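Local coordinates for protein Csm3 (Thermoplasma volcanium, PDB 6AE2) that probably binds crRNA as a RAMP subunit of the type III-A CRISPR-Cas (Csm) effector complex and may cleave RNA as an endonuclease, at residues A[57-61]-A[165-169]; A[75-80]-A[127-132]; A[104-109]-A[192-197]. All blocks are in the same frame, centred on the assembly; numbering follows the deposited sequence.

Contact 1 (A[57-61]-A[165-169])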
ATOM      1  N   ASP A  57       8.046   3.185  19.325  1.00 56.93           N
ATOM      2  CA  ASP A  57       7.778   1.778  19.050  1.00 66.86           C
ATOM      3  C   ASP A  57       6.282   1.474  19.102  1.00 61.23           C
ATOM      4  O   ASP A  57       5.630   1.702  20.121  1.00 57.62           O
ATOM      5  CB  ASP A  57       8.532   0.884  20.039  1.00 73.34           C
ATOM      6  CG  ASP A  57       8.882  -0.474  19.451  1.00 76.21           C
ATOM      7  OD1 ASP A  57       8.100  -0.987  18.622  1.00 75.41           O
ATOM      8  OD2 ASP A  57       9.939  -1.029  19.820  1.00 77.31           O
ATOM      9  N   SER A  58       5.744   0.959  17.997  1.00 53.53           N
ATOM     10  CA  SER A  58       4.334   0.597  17.935  1.00 55.20           C
ATOM     11  C   SER A  58       4.163  -0.726  17.197  1.00 52.03           C
ATOM     12  O   SER A  58       4.452  -0.815  15.996  1.00 46.06           O
ATOM     13  CB  SER A  58       3.522   1.702  17.257  1.00 50.63           C
ATOM     14  OG  SER A  58       4.028   1.990  15.968  1.00 54.44           O
ATOM     15  N   PRO A  59       3.707  -1.773  17.876  1.00 49.51           N
ATOM     16  CA  PRO A  59       3.545  -3.072  17.220  1.00 49.23           C
ATOM     17  C   PRO A  59       2.210  -3.172  16.495  1.00 39.34           C
ATOM     18  O   PRO A  59       1.284  -2.392  16.720  1.00 41.20           O
ATOM     19  CB  PRO A  59       3.610  -4.059  18.389  1.00 39.12           C
ATOM     20  CG  PRO A  59       3.008  -3.298  19.522  1.00 35.25           C
ATOM     21  CD  PRO A  59       3.383  -1.841  19.312  1.00 41.83           C
ATOM     22  N   VAL A  60       2.131  -4.157  15.609  1.00 30.77           N
ATOM     23  CA  VAL A  60       0.896  -4.432  14.895  1.00 26.83           C
ATOM     24  C   VAL A  60       0.058  -5.398  15.721  1.00 27.63           C
ATOM     25  O   VAL A  60       0.563  -6.125  16.580  1.00 32.35           O
ATOM     26  CB  VAL A  60       1.154  -4.992  13.485  1.00 28.64           C
ATOM     27  CG1 VAL A  60       1.867  -3.961  12.623  1.00 28.51           C
ATOM     28  CG2 VAL A  60       1.952  -6.265  13.570  1.00 24.26           C
ATOM     29  N   ILE A  61      -1.247  -5.405  15.456  1.00 28.03           N
ATOM     30  CA  ILE A  61      -2.160  -6.257  16.205  1.00 28.94           C
ATOM     31  C   ILE A  61      -1.915  -7.713  15.829  1.00 22.20           C
ATOM     32  O   ILE A  61      -1.731  -8.051  14.652  1.00 21.80           O
ATOM     33  CB  ILE A  61      -3.616  -5.827  15.959  1.00 33.66           C
ATOM     34  CG1 ILE A  61      -4.552  -6.461  16.988  1.00 26.53           C
ATOM     35  CG2 ILE A  61      -4.061  -6.137  14.530  1.00 16.17           C
ATOM     36  CD1 ILE A  61      -5.930  -5.831  17.013  1.00 23.58           C
ATOM     37  N   ARG A 165      11.311   6.698  15.884  1.00 83.26           N
ATOM     38  CA  ARG A 165      10.624   5.554  16.458  1.00 76.43           C
ATOM     39  C   ARG A 165      10.659   4.372  15.491  1.00 67.48           C
ATOM     40  O   ARG A 165      10.988   4.509  14.310  1.00 60.17           O
ATOM     41  CB  ARG A 165       9.183   5.916  16.818  1.00 73.77           C
ATOM     42  CG  ARG A 165       8.388   6.521  15.676  1.00 72.80           C
ATOM     43  CD  ARG A 165       7.296   7.439  16.198  1.00 79.90           C
ATOM     44  NE  ARG A 165       6.457   6.776  17.193  1.00 83.52           N
ATOM     45  CZ  ARG A 165       5.351   6.097  16.905  1.00 80.94           C
ATOM     46  NH1 ARG A 165       4.946   5.989  15.647  1.00 76.60           N
ATOM     47  NH2 ARG A 165       4.651   5.526  17.875  1.00 78.88           N
ATOM     48  N   PHE A 166      10.309   3.197  16.005  1.00 67.31           N
ATOM     49  CA  PHE A 166      10.398   1.946  15.257  1.00 61.34           C
ATOM     50  C   PHE A 166       9.004   1.347  15.132  1.00 53.20           C
ATOM     51  O   PHE A 166       8.405   0.941  16.132  1.00 55.64           O
ATOM     52  CB  PHE A 166      11.359   0.974  15.939  1.00 59.55           C
ATOM     53  CG  PHE A 166      12.759   1.500  16.054  1.00 67.42           C
ATOM     54  CD1 PHE A 166      13.125   2.316  17.113  1.00 70.88           C
ATOM     55  CD2 PHE A 166      13.706   1.191  15.094  1.00 66.66           C
ATOM     56  CE1 PHE A 166      14.412   2.805  17.215  1.00 70.63           C
ATOM     57  CE2 PHE A 166      14.994   1.677  15.191  1.00 67.01           C
ATOM     58  CZ  PHE A 166      15.348   2.485  16.253  1.00 70.33           C
ATOM     59  N   ILE A 167       8.497   1.279  13.905  1.00 45.57           N
ATOM     60  CA  ILE A 167       7.134   0.848  13.631  1.00 38.54           C
ATOM     61  C   ILE A 167       7.165  -0.536  12.999  1.00 36.31           C
ATOM     62  O   ILE A 167       7.973  -0.805  12.103  1.00 38.89           O
ATOM     63  CB  ILE A 167       6.408   1.858  12.722  1.00 40.28           C
ATOM     64  CG1 ILE A 167       6.521   3.268  13.309  1.00 43.45           C
ATOM     65  CG2 ILE A 167       4.952   1.460  12.532  1.00 34.87           C
ATOM     66  CD1 ILE A 167       5.613   4.282  12.654  1.00 45.98           C
ATOM     67  N   GLU A 168       6.288  -1.414  13.474  1.00 38.15           N
ATOM     68  CA  GLU A 168       6.154  -2.744  12.904  1.00 33.55           C
ATOM     69  C   GLU A 168       5.257  -2.704  11.675  1.00 29.90           C
ATOM     70  O   GLU A 168       4.291  -1.938  11.608  1.00 40.78           O
ATOM     71  CB  GLU A 168       5.573  -3.716  13.932  1.00 41.30           C
ATOM     72  CG  GLU A 168       6.563  -4.199  14.975  1.00 47.71           C
ATOM     73  CD  GLU A 168       5.978  -5.282  15.861  1.00 54.92           C
ATOM     74  OE1 GLU A 168       4.812  -5.669  15.634  1.00 54.97           O
ATOM     75  OE2 GLU A 168       6.681  -5.737  16.789  1.00 58.07           O
ATOM     76  N   ARG A 169       5.595  -3.533  10.688  1.00 30.47           N
ATOM     77  CA  ARG A 169       4.792  -3.681   9.482  1.00 27.69           C
ATOM     78  C   ARG A 169       4.791  -5.140   9.052  1.00 28.97           C
ATOM     79  O   ARG A 169       5.742  -5.883   9.311  1.00 27.91           O
ATOM     80  CB  ARG A 169       5.297  -2.818   8.313  1.00 31.27           C
ATOM     81  CG  ARG A 169       5.753  -1.418   8.678  1.00 38.09           C
ATOM     82  CD  ARG A 169       6.710  -0.878   7.637  1.00 44.85           C
ATOM     83  NE  ARG A 169       6.005  -0.313   6.491  1.00 43.88           N
ATOM     84  CZ  ARG A 169       6.570  -0.070   5.314  1.00 36.97           C
ATOM     85  NH1 ARG A 169       7.852  -0.349   5.122  1.00 36.60           N
ATOM     86  NH2 ARG A 169       5.851   0.448   4.329  1.00 40.00           N
TER

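Contact 2 (A[75-80]-A[127-132])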
ATOM      1  N   LEU A  75       1.004 -13.791  15.804  1.00 26.98           N
ATOM      2  CA  LEU A  75       1.227 -13.377  14.431  1.00 29.46           C
ATOM      3  C   LEU A  75       0.152 -12.386  14.022  1.00 31.11           C
ATOM      4  O   LEU A  75      -0.934 -12.360  14.616  1.00 26.60           O
ATOM      5  CB  LEU A  75       1.226 -14.584  13.481  1.00 35.77           C
ATOM      6  CG  LEU A  75       2.498 -15.424  13.382  1.00 36.14           C
ATOM      7  CD1 LEU A  75       2.159 -16.805  12.820  1.00 34.07           C
ATOM      8  CD2 LEU A  75       3.518 -14.706  12.508  1.00 40.67           C
ATOM      9  N   PRO A  76       0.420 -11.552  13.016  1.00 35.75           N
ATOM     10  CA  PRO A  76      -0.570 -10.553  12.601  1.00 29.69           C
ATOM     11  C   PRO A  76      -1.860 -11.182  12.097  1.00 23.94           C
ATOM     12  O   PRO A  76      -1.883 -12.313  11.602  1.00 24.39           O
ATOM     13  CB  PRO A  76       0.142  -9.796  11.475  1.00 28.62           C
ATOM     14  CG  PRO A  76       1.583  -9.977  11.756  1.00 34.00           C
ATOM     15  CD  PRO A  76       1.712 -11.357  12.333  1.00 34.75           C
ATOM     16  N   TYR A  77      -2.943 -10.427  12.244  1.00 23.71           N
ATOM     17  CA  TYR A  77      -4.192 -10.689  11.548  1.00 21.15           C
ATOM     18  C   TYR A  77      -4.800  -9.346  11.175  1.00 21.27           C
ATOM     19  O   TYR A  77      -4.445  -8.307  11.735  1.00 28.49           O
ATOM     20  CB  TYR A  77      -5.168 -11.526  12.389  1.00 20.58           C
ATOM     21  CG  TYR A  77      -5.898 -10.766  13.478  1.00 23.51           C
ATOM     22  CD1 TYR A  77      -5.346 -10.631  14.745  1.00 26.30           C
ATOM     23  CD2 TYR A  77      -7.148 -10.202  13.245  1.00 16.14           C
ATOM     24  CE1 TYR A  77      -6.010  -9.945  15.744  1.00 27.67           C
ATOM     25  CE2 TYR A  77      -7.816  -9.510  14.238  1.00 16.81           C
ATOM     26  CZ  TYR A  77      -7.243  -9.387  15.485  1.00 25.86           C
ATOM     27  OH  TYR A  77      -7.905  -8.705  16.478  1.00 29.65           O
ATOM     28  N   ILE A  78      -5.711  -9.368  10.210  1.00 24.80           N
ATOM     29  CA  ILE A  78      -6.353  -8.150   9.730  1.00 26.38           C
ATOM     30  C   ILE A  78      -7.772  -8.118  10.291  1.00 20.99           C
ATOM     31  O   ILE A  78      -8.616  -8.936   9.891  1.00 20.21           O
ATOM     32  CB  ILE A  78      -6.352  -8.066   8.198  1.00 24.89           C
ATOM     33  CG1 ILE A  78      -4.916  -8.029   7.674  1.00 26.98           C
ATOM     34  CG2 ILE A  78      -7.106  -6.832   7.737  1.00 15.66           C
ATOM     35  CD1 ILE A  78      -4.814  -7.715   6.195  1.00 25.62           C
ATOM     36  N   PRO A  79      -8.082  -7.209  11.212  1.00 24.35           N
ATOM     37  CA  PRO A  79      -9.443  -7.152  11.756  1.00 28.29           C
ATOM     38  C   PRO A  79     -10.448  -6.787  10.675  1.00 28.36           C
ATOM     39  O   PRO A  79     -10.181  -5.953   9.807  1.00 34.38           O
ATOM     40  CB  PRO A  79      -9.357  -6.064  12.835  1.00 24.92           C
ATOM     41  CG  PRO A  79      -7.889  -5.852  13.083  1.00 22.76           C
ATOM     42  CD  PRO A  79      -7.192  -6.202  11.810  1.00 17.34           C
ATOM     43  N   GLY A  80     -11.613  -7.438  10.726  1.00 27.92           N
ATOM     44  CA  GLY A  80     -12.670  -7.111   9.784  1.00 27.29           C
ATOM     45  C   GLY A  80     -13.143  -5.678   9.909  1.00 35.17           C
ATOM     46  O   GLY A  80     -13.594  -5.081   8.927  1.00 43.02           O
ATOM     47  N   ILE A 127     -17.836  -8.734   7.115  1.00 19.81           N
ATOM     48  CA  ILE A 127     -16.446  -8.968   6.748  1.00 26.51           C
ATOM     49  C   ILE A 127     -15.732  -9.443   8.003  1.00 26.79           C
ATOM     50  O   ILE A 127     -15.594  -8.688   8.975  1.00 32.67           O
ATOM     51  CB  ILE A 127     -15.779  -7.714   6.164  1.00 24.66           C
ATOM     52  CG1 ILE A 127     -16.542  -7.227   4.934  1.00 33.18           C
ATOM     53  CG2 ILE A 127     -14.332  -8.014   5.799  1.00 24.06           C
ATOM     54  CD1 ILE A 127     -15.880  -6.065   4.226  1.00 33.13           C
ATOM     55  N   ARG A 128     -15.299 -10.696   7.991  1.00 23.41           N
ATOM     56  CA  ARG A 128     -14.690 -11.311   9.158  1.00 27.59           C
ATOM     57  C   ARG A 128     -13.200 -11.002   9.217  1.00 24.79           C
ATOM     58  O   ARG A 128     -12.597 -10.522   8.255  1.00 28.53           O
ATOM     59  CB  ARG A 128     -14.935 -12.817   9.139  1.00 31.89           C
ATOM     60  CG  ARG A 128     -16.411 -13.168   9.082  1.00 45.08           C
ATOM     61  CD  ARG A 128     -16.738 -14.328   9.998  1.00 38.07           C
ATOM     62  NE  ARG A 128     -16.685 -15.612   9.305  1.00 53.89           N
ATOM     63  CZ  ARG A 128     -17.692 -16.478   9.263  1.00 62.37           C
ATOM     64  NH1 ARG A 128     -18.829 -16.209   9.893  1.00 46.65           N
ATOM     65  NH2 ARG A 128     -17.559 -17.624   8.606  1.00 71.85           N
ATOM     66  N   ASP A 129     -12.610 -11.267  10.381  1.00 24.47           N
ATOM     67  CA  ASP A 129     -11.169 -11.125  10.526  1.00 22.28           C
ATOM     68  C   ASP A 129     -10.459 -12.068   9.563  1.00 19.74           C
ATOM     69  O   ASP A 129     -10.895 -13.202   9.338  1.00 20.35           O
ATOM     70  CB  ASP A 129     -10.743 -11.421  11.967  1.00 27.22           C
ATOM     71  CG  ASP A 129     -11.339 -10.445  12.969  1.00 29.12           C
ATOM     72  OD1 ASP A 129     -11.872  -9.401  12.541  1.00 36.91           O
ATOM     73  OD2 ASP A 129     -11.275 -10.721  14.186  1.00 33.06           O
ATOM     74  N   ALA A 130      -9.370 -11.587   8.975  1.00 16.89           N
ATOM     75  CA  ALA A 130      -8.574 -12.369   8.041  1.00 18.80           C
ATOM     76  C   ALA A 130      -7.276 -12.799   8.710  1.00 20.96           C
ATOM     77  O   ALA A 130      -6.635 -12.010   9.414  1.00 20.99           O
ATOM     78  CB  ALA A 130      -8.275 -11.574   6.770  1.00 15.37           C
ATOM     79  N   PHE A 131      -6.888 -14.049   8.483  1.00 20.98           N
ATOM     80  CA  PHE A 131      -5.728 -14.625   9.140  1.00 17.73           C
ATOM     81  C   PHE A 131      -4.718 -15.109   8.109  1.00 18.29           C
ATOM     82  O   PHE A 131      -5.054 -15.363   6.947  1.00 21.89           O
ATOM     83  CB  PHE A 131      -6.149 -15.765  10.070  1.00 19.82           C
ATOM     84  CG  PHE A 131      -7.162 -15.346  11.092  1.00 19.35           C
ATOM     85  CD1 PHE A 131      -6.776 -14.624  12.210  1.00 21.64           C
ATOM     86  CD2 PHE A 131      -8.505 -15.637  10.918  1.00 21.13           C
ATOM     87  CE1 PHE A 131      -7.709 -14.216  13.149  1.00 26.94           C
ATOM     88  CE2 PHE A 131      -9.445 -15.235  11.854  1.00 28.77           C
ATOM     89  CZ  PHE A 131      -9.046 -14.522  12.971  1.00 29.04           C
ATOM     90  N   LEU A 132      -3.467 -15.228   8.556  1.00 20.75           N
ATOM     91  CA  LEU A 132      -2.365 -15.568   7.667  1.00 19.05           C
ATOM     92  C   LEU A 132      -2.607 -16.882   6.943  1.00 19.08           C
ATOM     93  O   LEU A 132      -2.884 -17.909   7.568  1.00 36.59           O
ATOM     94  CB  LEU A 132      -1.057 -15.662   8.457  1.00 18.73           C
ATOM     95  CG  LEU A 132      -0.299 -14.381   8.798  1.00 31.55           C
ATOM     96  CD1 LEU A 132       0.736 -14.644   9.884  1.00 40.43           C
ATOM     97  CD2 LEU A 132       0.360 -13.809   7.560  1.00 34.44           C
TER

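Contact 3 (A[104-109]-A[192-197])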
ATOM      1  N   ILE A 104     -27.446   2.764  -0.428  1.00 50.81           N
ATOM      2  CA  ILE A 104     -27.051   1.360  -0.397  1.00 47.30           C
ATOM      3  C   ILE A 104     -25.868   1.157   0.540  1.00 47.53           C
ATOM      4  O   ILE A 104     -25.712   0.080   1.131  1.00 49.20           O
ATOM      5  CB  ILE A 104     -26.746   0.863  -1.823  1.00 47.80           C
ATOM      6  CG1 ILE A 104     -26.441  -0.638  -1.822  1.00 46.89           C
ATOM      7  CG2 ILE A 104     -25.599   1.656  -2.439  1.00 46.87           C
ATOM      8  CD1 ILE A 104     -26.673  -1.305  -3.158  1.00 50.26           C
ATOM      9  N   VAL A 105     -25.024   2.180   0.700  1.00 42.63           N
ATOM     10  CA  VAL A 105     -23.902   2.087   1.629  1.00 42.25           C
ATOM     11  C   VAL A 105     -24.409   1.846   3.044  1.00 48.40           C
ATOM     12  O   VAL A 105     -23.967   0.918   3.733  1.00 49.98           O
ATOM     13  CB  VAL A 105     -23.034   3.358   1.551  1.00 41.46           C
ATOM     14  CG1 VAL A 105     -22.085   3.434   2.739  1.00 35.31           C
ATOM     15  CG2 VAL A 105     -22.266   3.397   0.241  1.00 34.10           C
ATOM     16  N   SER A 106     -25.353   2.676   3.494  1.00 54.60           N
ATOM     17  CA  SER A 106     -25.946   2.482   4.813  1.00 55.88           C
ATOM     18  C   SER A 106     -26.655   1.137   4.899  1.00 55.93           C
ATOM     19  O   SER A 106     -26.492   0.398   5.877  1.00 58.44           O
ATOM     20  CB  SER A 106     -26.919   3.622   5.124  1.00 55.98           C
ATOM     21  OG  SER A 106     -26.270   4.710   5.759  1.00 46.00           O
ATOM     22  N   LYS A 107     -27.440   0.796   3.871  1.00 48.53           N
ATOM     23  CA  LYS A 107     -28.215  -0.439   3.908  1.00 53.16           C
ATOM     24  C   LYS A 107     -27.320  -1.670   3.997  1.00 61.12           C
ATOM     25  O   LYS A 107     -27.706  -2.674   4.606  1.00 64.62           O
ATOM     26  CB  LYS A 107     -29.117  -0.528   2.680  1.00 61.38           C
ATOM     27  CG  LYS A 107     -30.341  -1.406   2.876  1.00 73.52           C
ATOM     28  CD  LYS A 107     -31.109  -1.006   4.127  1.00 81.97           C
ATOM     29  CE  LYS A 107     -32.312  -1.905   4.352  1.00 81.80           C
ATOM     30  NZ  LYS A 107     -33.592  -1.146   4.284  1.00 81.24           N
ATOM     31  N   MET A 108     -26.126  -1.611   3.407  1.00 60.05           N
ATOM     32  CA  MET A 108     -25.195  -2.734   3.451  1.00 54.50           C
ATOM     33  C   MET A 108     -24.337  -2.704   4.713  1.00 59.42           C
ATOM     34  O   MET A 108     -24.337  -3.657   5.498  1.00 66.13           O
ATOM     35  CB  MET A 108     -24.306  -2.727   2.203  1.00 50.15           C
ATOM     36  CG  MET A 108     -24.919  -3.406   0.992  1.00 49.87           C
ATOM     37  SD  MET A 108     -23.698  -3.721  -0.295  1.00 52.54           S
ATOM     38  CE  MET A 108     -22.673  -4.956   0.500  1.00 41.92           C
ATOM     39  N   PHE A 109     -23.604  -1.611   4.920  1.00 59.69           N
ATOM     40  CA  PHE A 109     -22.654  -1.516   6.019  1.00 58.78           C
ATOM     41  C   PHE A 109     -23.308  -1.159   7.350  1.00 65.87           C
ATOM     42  O   PHE A 109     -22.626  -1.189   8.380  1.00 64.49           O
ATOM     43  CB  PHE A 109     -21.566  -0.492   5.680  1.00 47.59           C
ATOM     44  CG  PHE A 109     -20.740  -0.858   4.474  1.00 46.10           C
ATOM     45  CD1 PHE A 109     -21.243  -0.699   3.191  1.00 45.86           C
ATOM     46  CD2 PHE A 109     -19.458  -1.362   4.623  1.00 43.20           C
ATOM     47  CE1 PHE A 109     -20.486  -1.037   2.084  1.00 41.29           C
ATOM     48  CE2 PHE A 109     -18.695  -1.700   3.519  1.00 40.29           C
ATOM     49  CZ  PHE A 109     -19.210  -1.537   2.249  1.00 33.95           C
ATOM     50  N   GLU A 192     -26.668  -4.682  -7.475  1.00 54.08           N
ATOM     51  CA  GLU A 192     -26.211  -3.376  -7.008  1.00 46.33           C
ATOM     52  C   GLU A 192     -25.361  -3.502  -5.750  1.00 45.10           C
ATOM     53  O   GLU A 192     -24.387  -2.759  -5.574  1.00 48.90           O
ATOM     54  CB  GLU A 192     -27.408  -2.458  -6.758  1.00 50.25           C
ATOM     55  CG  GLU A 192     -27.958  -1.792  -8.009  1.00 65.23           C
ATOM     56  CD  GLU A 192     -26.942  -0.894  -8.690  1.00 77.67           C
ATOM     57  OE1 GLU A 192     -26.396   0.006  -8.018  1.00 81.06           O
ATOM     58  OE2 GLU A 192     -26.692  -1.089  -9.898  1.00 79.75           O
ATOM     59  N   MET A 193     -25.711  -4.437  -4.863  1.00 38.94           N
ATOM     60  CA  MET A 193     -24.956  -4.602  -3.624  1.00 37.28           C
ATOM     61  C   MET A 193     -23.560  -5.147  -3.896  1.00 35.32           C
ATOM     62  O   MET A 193     -22.571  -4.658  -3.334  1.00 32.76           O
ATOM     63  CB  MET A 193     -25.713  -5.519  -2.666  1.00 38.53           C
ATOM     64  CG  MET A 193     -27.006  -4.930  -2.139  1.00 45.75           C
ATOM     65  SD  MET A 193     -27.699  -5.964  -0.845  1.00 47.64           S
ATOM     66  CE  MET A 193     -28.596  -7.118  -1.868  1.00 52.09           C
ATOM     67  N   ILE A 194     -23.459  -6.172  -4.745  1.00 30.12           N
ATOM     68  CA  ILE A 194     -22.148  -6.673  -5.150  1.00 40.32           C
ATOM     69  C   ILE A 194     -21.332  -5.552  -5.781  1.00 49.14           C
ATOM     70  O   ILE A 194     -20.153  -5.360  -5.461  1.00 45.23           O
ATOM     71  CB  ILE A 194     -22.300  -7.867  -6.109  1.00 37.72           C
ATOM     72  CG1 ILE A 194     -22.808  -9.100  -5.360  1.00 37.90           C
ATOM     73  CG2 ILE A 194     -20.979  -8.162  -6.811  1.00 26.03           C
ATOM     74  CD1 ILE A 194     -23.534 -10.087  -6.250  1.00 36.57           C
ATOM     75  N   LYS A 195     -21.961  -4.781  -6.674  1.00 48.25           N
ATOM     76  CA  LYS A 195     -21.259  -3.686  -7.332  1.00 51.73           C
ATOM     77  C   LYS A 195     -20.761  -2.663  -6.318  1.00 50.71           C
ATOM     78  O   LYS A 195     -19.606  -2.225  -6.386  1.00 55.89           O
ATOM     79  CB  LYS A 195     -22.171  -3.024  -8.365  1.00 52.48           C
ATOM     80  CG  LYS A 195     -21.784  -1.600  -8.720  1.00 59.58           C
ATOM     81  CD  LYS A 195     -22.613  -1.075  -9.881  1.00 63.24           C
ATOM     82  CE  LYS A 195     -22.199   0.337 -10.266  1.00 59.70           C
ATOM     83  NZ  LYS A 195     -23.383   1.184 -10.590  1.00 63.97           N
ATOM     84  N   CYS A 196     -21.609  -2.281  -5.358  1.00 42.80           N
ATOM     85  CA  CYS A 196     -21.171  -1.362  -4.312  1.00 36.11           C
ATOM     86  C   CYS A 196     -19.995  -1.939  -3.532  1.00 37.42           C
ATOM     87  O   CYS A 196     -19.088  -1.205  -3.124  1.00 36.55           O
ATOM     88  CB  CYS A 196     -22.334  -1.045  -3.375  1.00 38.76           C
ATOM     89  SG  CYS A 196     -21.854  -0.228  -1.838  1.00 43.11           S
ATOM     90  N   LEU A 197     -19.988  -3.257  -3.325  1.00 40.69           N
ATOM     91  CA  LEU A 197     -18.868  -3.898  -2.644  1.00 35.50           C
ATOM     92  C   LEU A 197     -17.620  -3.896  -3.518  1.00 40.88           C
ATOM     93  O   LEU A 197     -16.515  -3.616  -3.039  1.00 40.23           O
ATOM     94  CB  LEU A 197     -19.248  -5.325  -2.247  1.00 27.76           C
ATOM     95  CG  LEU A 197     -18.192  -6.191  -1.553  1.00 31.18           C
ATOM     96  CD1 LEU A 197     -17.466  -5.427  -0.450  1.00 35.32           C
ATOM     97  CD2 LEU A 197     -18.824  -7.465  -1.006  1.00 31.78           C
TER

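Contact 1 (A[57-61]-A[165-169])
The carboxylate of Glu-168 accepts a backbone N-H of loop 57-61: Val-60 N donates to Glu-168 OE1 at 3.1 Å, with an N-H...O angle of 162°, and meets the oxygen from above the carboxylate plane. Glu-168 CG stands anti to its carbonyl carbon and the chain runs extended from there, which carries the carboxylate past Pro-59, whose CB lies 3.4 Å from Glu-168 OE1. Arg-144 adds a long, weak ion pair to the same oxygen. Val-60 reaches back with its CG1, which packs at 3.3 Å from Glu-168 O, the carbonyl that is hydrogen-bonded to His-43 ND1.

Two backbone bonds precede this grip, Ser-58 N to Phe-166 O and Glu-168 N to Ser-58 O, each 3.2 Å long; the second is nearly straight at 174°. Phe-166 O is approached by a C-H as well, since Asp-57 CA lies 3.1 Å away. On the Ile-167 side, Ser-58 OG packs against Ile-167 CG2 at 3.6 Å, and the guanidinium of Arg-165 stands obliquely near Ser-58 CB.

The two segments run in nearly the same direction, 16° apart end to end, and Ser-58 with Ile-167 is the single bridge between them. The arrangement is that of an irregular loop joined in parallel sense to strand 166-170, itself paired antiparallel with strand 147-151 in a small two-stranded sheet.

Contact 2 (A[75-80]-A[127-132])
Leu-132 CD1 packs against Leu-75, 3.6 Å from Leu-75 CB, and the two side chains cross at about a right angle. The same methyl touches the ring of Pro-76 more loosely, while Leu-132 CG lies 3.8 Å from Pro-76 O.

Further along the strands, Tyr-77 and Phe-131 lie side by side and point the same way. The closest approach is made by Tyr-77 CB, 3.5 Å from Phe-131 CD1; the ring planes are 35° apart, an oblique pairing. With CG set between the backbone N and the carbonyl carbon, the tyrosine ring is carried along toward Asp-129, where Tyr-77 CE2 comes within 3.7 Å of Asp-129 OD2. Ile-78 and Ala-130 send their side chains to the other face, where both pack on Phe-176 of strand 175-185.

These are neighbouring strands of the six-stranded antiparallel sheet in this RAMP-superfamily protein, their short axes 152° apart. Ile-78 and Ala-130 form a hydrogen-bonded pair, with both N-to-O bonds, Ile-78 N to Ala-130 O and Ala-130 N to Ile-78 O, at 2.9 Å. At the leucine end, Tyr-65 of strand 62-67 adds a polar link: its hydroxyl is hydrogen-bonded to Leu-132 N and, weakly, to Pro-76 O.

At the opposite end the strand 71-78 gives way to helix 80-93, with Pro-79 at the N-cap position. Gly-80 CA approaches Ile-127 O at 3.4 Å in a C-H...O contact. Asp-129 reaches the start of the helix: Gly-80 N donates to Asp-129 OD1 at 2.7 Å, almost straight at 175°, arriving on the anti side, somewhat out of the carboxylate plane.

Contact 3 (A[104-109]-A[192-197])
Helix-on-helix packing joins the short helix 104-109 to the long helix 190-205, and its centre is a knob-into-hole: the side chain of Cys-196 sits among Ile-104, Val-105, Met-108 and Phe-109. The local axes are 10.5 Å apart at closest approach and nearly perpendicular, with a signed crossing angle of -91°; within 192-197 the contacts fall on Glu-192, Met-193, Cys-196 and Leu-197. All eight touching residues are buried, and the contact is made by apolar packing and sulfur contacts.

Cys-196 SG stands anti to its own nitrogen (chi1 167°) and points into the hole. Val-105 CG2 meets it at 4.2 Å, Ile-104 CG2 borders it at a similar range, and Phe-109 offers the edge of its ring, with the sulfur near the ring plane. Met-108 SD lies 4.2 Å from Cys-196 SG.

Beside the hole, Ile-104 stretches over the turn at Glu-192 and Met-193. Its CD1 lies 3.6 Å from Glu-192 O and 3.8 Å from Met-193 CG. Met-108 crosses Met-193 obliquely, and its thioether continues on to Leu-197, whose CB is approached by Met-108 CE.

Helix 80-93 packs against the short helix through Leu-91, which touches both Val-105 and Phe-109. Toward the six-stranded sheet, Met-108 and Leu-197 both rest on Leu-182 of strand 175-185, and Met-193 rests on Ile-184 of the same strand. The sulfur of Met-108 lies 3.6 Å from Met-193 CB and is close, at 3.4 Å, to Met-193 O, the carbonyl that accepts the helical hydrogen bond of Leu-197 N.

How the contacts relate
From the N terminus, the first segment to appear is 57-61, in the loop after strand 26-38; its partner 165-169 comes more than 100 residues later, and contact 1 thereby closes a long loop. Contact 2 is nested inside that loop, pairing strand 71-78 with strand 125-132. Contact 3 crosses both: helix 104-109 lies between the two segments of contact 2, while its partner on helix 190-205 comes after contact 1 has closed. Contacts 1 and 2 touch, Ile-61 CD1 lying 3.5 Å from Tyr-77 OH, whereas contacts 1 and 3 sit on opposite sides of the chain's centre, centres about 34 Å apart. Contact 1 ties a loop to the small sheet, contact 2 two strands of the large sheet, contact 3 two helices.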